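PDB 3U66: putative type VI secretion protein from Escherichia coli, which is probably an inner-membrane-anchored component of the type VI secretion apparatus, represented here by its all-helical cytoplasmic domain. Local coordinates for residues E48-A53 against K58-M63. Numbering follows the deposited sequence.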
loop_
_atom_site.group_PDB
_atom_site.type_symbol
_atom_site.label_atom_id
_atom_site.label_comp_id
_atom_site.label_asym_id
_atom_site.label_seq_id
_atom_site.Cartn_x
_atom_site.Cartn_y
_atom_site.Cartn_z
ATOM N N GLU A 48 -7.301 -15.453 5.622
ATOM C CA GLU A 48 -8.166 -16.327 6.419
ATOM C C GLU A 48 -9.010 -15.524 7.407
ATOM O O GLU A 48 -10.192 -15.824 7.577
ATOM C CB GLU A 48 -7.331 -17.385 7.158
ATOM N N GLU A 49 -8.414 -14.492 8.035
ATOM C CA GLU A 49 -9.084 -13.622 9.004
ATOM C C GLU A 49 -10.165 -12.731 8.376
ATOM O O GLU A 49 -11.267 -12.644 8.927
ATOM C CB GLU A 49 -8.060 -12.805 9.794
ATOM C CG GLU A 49 -7.939 -13.242 11.241
ATOM C CD GLU A 49 -6.691 -12.801 11.980
ATOM O OE1 GLU A 49 -6.329 -11.606 11.911
ATOM O OE2 GLU A 49 -6.112 -13.652 12.690
ATOM N N LEU A 50 -9.863 -12.096 7.216
ATOM C CA LEU A 50 -10.811 -11.252 6.472
ATOM C C LEU A 50 -12.038 -12.058 6.049
ATOM O O LEU A 50 -13.162 -11.568 6.185
ATOM C CB LEU A 50 -10.156 -10.594 5.240
ATOM C CG LEU A 50 -9.218 -9.413 5.497
ATOM C CD1 LEU A 50 -8.295 -9.201 4.325
ATOM C CD2 LEU A 50 -9.984 -8.135 5.818
ATOM N N ALA A 51 -11.822 -13.302 5.577
ATOM C CA ALA A 51 -12.882 -14.228 5.184
ATOM C C ALA A 51 -13.748 -14.622 6.394
ATOM O O ALA A 51 -14.974 -14.667 6.266
ATOM C CB ALA A 51 -12.282 -15.464 4.529
ATOM N N GLU A 52 -13.114 -14.858 7.575
ATOM C CA GLU A 52 -13.791 -15.198 8.837
ATOM C C GLU A 52 -14.592 -14.006 9.378
ATOM O O GLU A 52 -15.669 -14.188 9.956
ATOM C CB GLU A 52 -12.785 -15.681 9.892
ATOM C CG GLU A 52 -12.407 -17.146 9.765
ATOM N N ALA A 53 -14.079 -12.785 9.159
ATOM C CA ALA A 53 -14.726 -11.546 9.587
ATOM C C ALA A 53 -15.941 -11.167 8.715
ATOM O O ALA A 53 -16.628 -10.185 9.013
ATOM C CB ALA A 53 -13.715 -10.414 9.615
ATOM N N LYS A 58 -13.914 -9.867 -3.099
ATOM C CA LYS A 58 -13.675 -8.600 -3.790
ATOM C C LYS A 58 -12.871 -7.628 -2.920
ATOM O O LYS A 58 -11.805 -7.169 -3.323
ATOM C CB LYS A 58 -15.026 -7.940 -4.119
ATOM C CG LYS A 58 -15.716 -8.433 -5.384
ATOM C CD LYS A 58 -16.888 -7.543 -5.826
ATOM C CE LYS A 58 -16.502 -6.126 -6.189
ATOM N NZ LYS A 58 -15.499 -6.065 -7.287
ATOM N N SER A 59 -13.416 -7.303 -1.738
ATOM C CA SER A 59 -12.833 -6.414 -0.732
ATOM C C SER A 59 -11.565 -6.972 -0.050
ATOM O O SER A 59 -10.583 -6.244 0.123
ATOM C CB SER A 59 -13.880 -6.103 0.330
ATOM O OG SER A 59 -15.134 -5.809 -0.259
ATOM N N SER A 60 -11.559 -8.274 0.290
ATOM C CA SER A 60 -10.400 -8.970 0.846
ATOM C C SER A 60 -9.232 -8.891 -0.129
ATOM O O SER A 60 -8.145 -8.492 0.281
ATOM C CB SER A 60 -10.738 -10.426 1.145
ATOM O OG SER A 60 -11.809 -10.542 2.066
ATOM N N ASP A 61 -9.495 -9.146 -1.435
ATOM C CA ASP A 61 -8.492 -9.084 -2.491
ATOM C C ASP A 61 -7.891 -7.703 -2.743
ATOM O O ASP A 61 -6.690 -7.631 -2.952
ATOM C CB ASP A 61 -8.946 -9.811 -3.764
ATOM C CG ASP A 61 -9.054 -11.331 -3.623
ATOM O OD1 ASP A 61 -8.220 -11.931 -2.885
ATOM O OD2 ASP A 61 -9.952 -11.924 -4.260
ATOM N N ILE A 62 -8.690 -6.619 -2.686
ATOM C CA ILE A 62 -8.166 -5.250 -2.836
ATOM C C ILE A 62 -7.313 -4.854 -1.609
ATOM O O ILE A 62 -6.200 -4.334 -1.771
ATOM C CB ILE A 62 -9.213 -4.168 -3.305
ATOM C CG1 ILE A 62 -8.732 -2.712 -3.098
ATOM C CG2 ILE A 62 -10.545 -4.327 -2.633
ATOM C CD1 ILE A 62 -7.572 -2.252 -3.880
HETATM N N MSE A 63 -7.808 -5.159 -0.398
HETATM C CA MSE A 63 -7.078 -4.893 0.851
HETATM C C MSE A 63 -5.724 -5.614 0.895
HETATM O O MSE A 63 -4.713 -4.993 1.227
HETATM C CB MSE A 63 -7.922 -5.294 2.061
HETATM C CG MSE A 63 -8.933 -4.239 2.465
HETATM SE SE MSE A 63 -10.298 -5.015 3.627
HETATM C CE MSE A 63 -10.302 -3.860 4.897
#
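L50 meets S60 and M63 where helix 32-52 ends and, after a short turn, helix 57-76 sets out in nearly the reverse direction, making an antiparallel helical hairpin within the helical bundle of the DotU family. The segment axes approach to 9.9 Å at an angle of 149°, and the backbones are nearest at L50 and S60, whose CA atoms lie 6.1 Å apart.

The contact is mainly apolar and is carried by one leucine. Its CG stands anti to the carbonyl carbon (chi1 -75°), which carries the branch point toward the second helix; the extended chi2 then divides the two methyls between S60 and M63. CD1 lies over the backbone of S60, 4.1 Å from S60 CA, whereas CD2 meets the selenium of the selenomethionine at 63, with L50 CD2 to M63 SE at 3.8 Å. The two side chains cross at a slant. In M63, chi1 and an extended chi2 bring the selenium to this methyl, and the bend at chi3 then turns CE, which stays the farther of the two from L50 CD2. Both side chains also pack on F13 of helix 7-24, and M63 on A123 and C127 of helix 122-133, which places the hairpin against two further helices of the bundle.

S60 supplies the polar element, yet its hydroxyl bonds back to S56 O, just ahead of helix 57-76, rather than across to the first helix. That bond gives the buried oxygen a partner while it rests against hydrocarbon. F55, in the connecting turn, touches both L50 and S60; a glycerol, probably from crystallisation, also lies near the serine. With S60 OG anti to its carbonyl carbon (chi1 -59°), the hydroxyl faces the first helix, and L50 CB sits 3.6 Å from S60 OG.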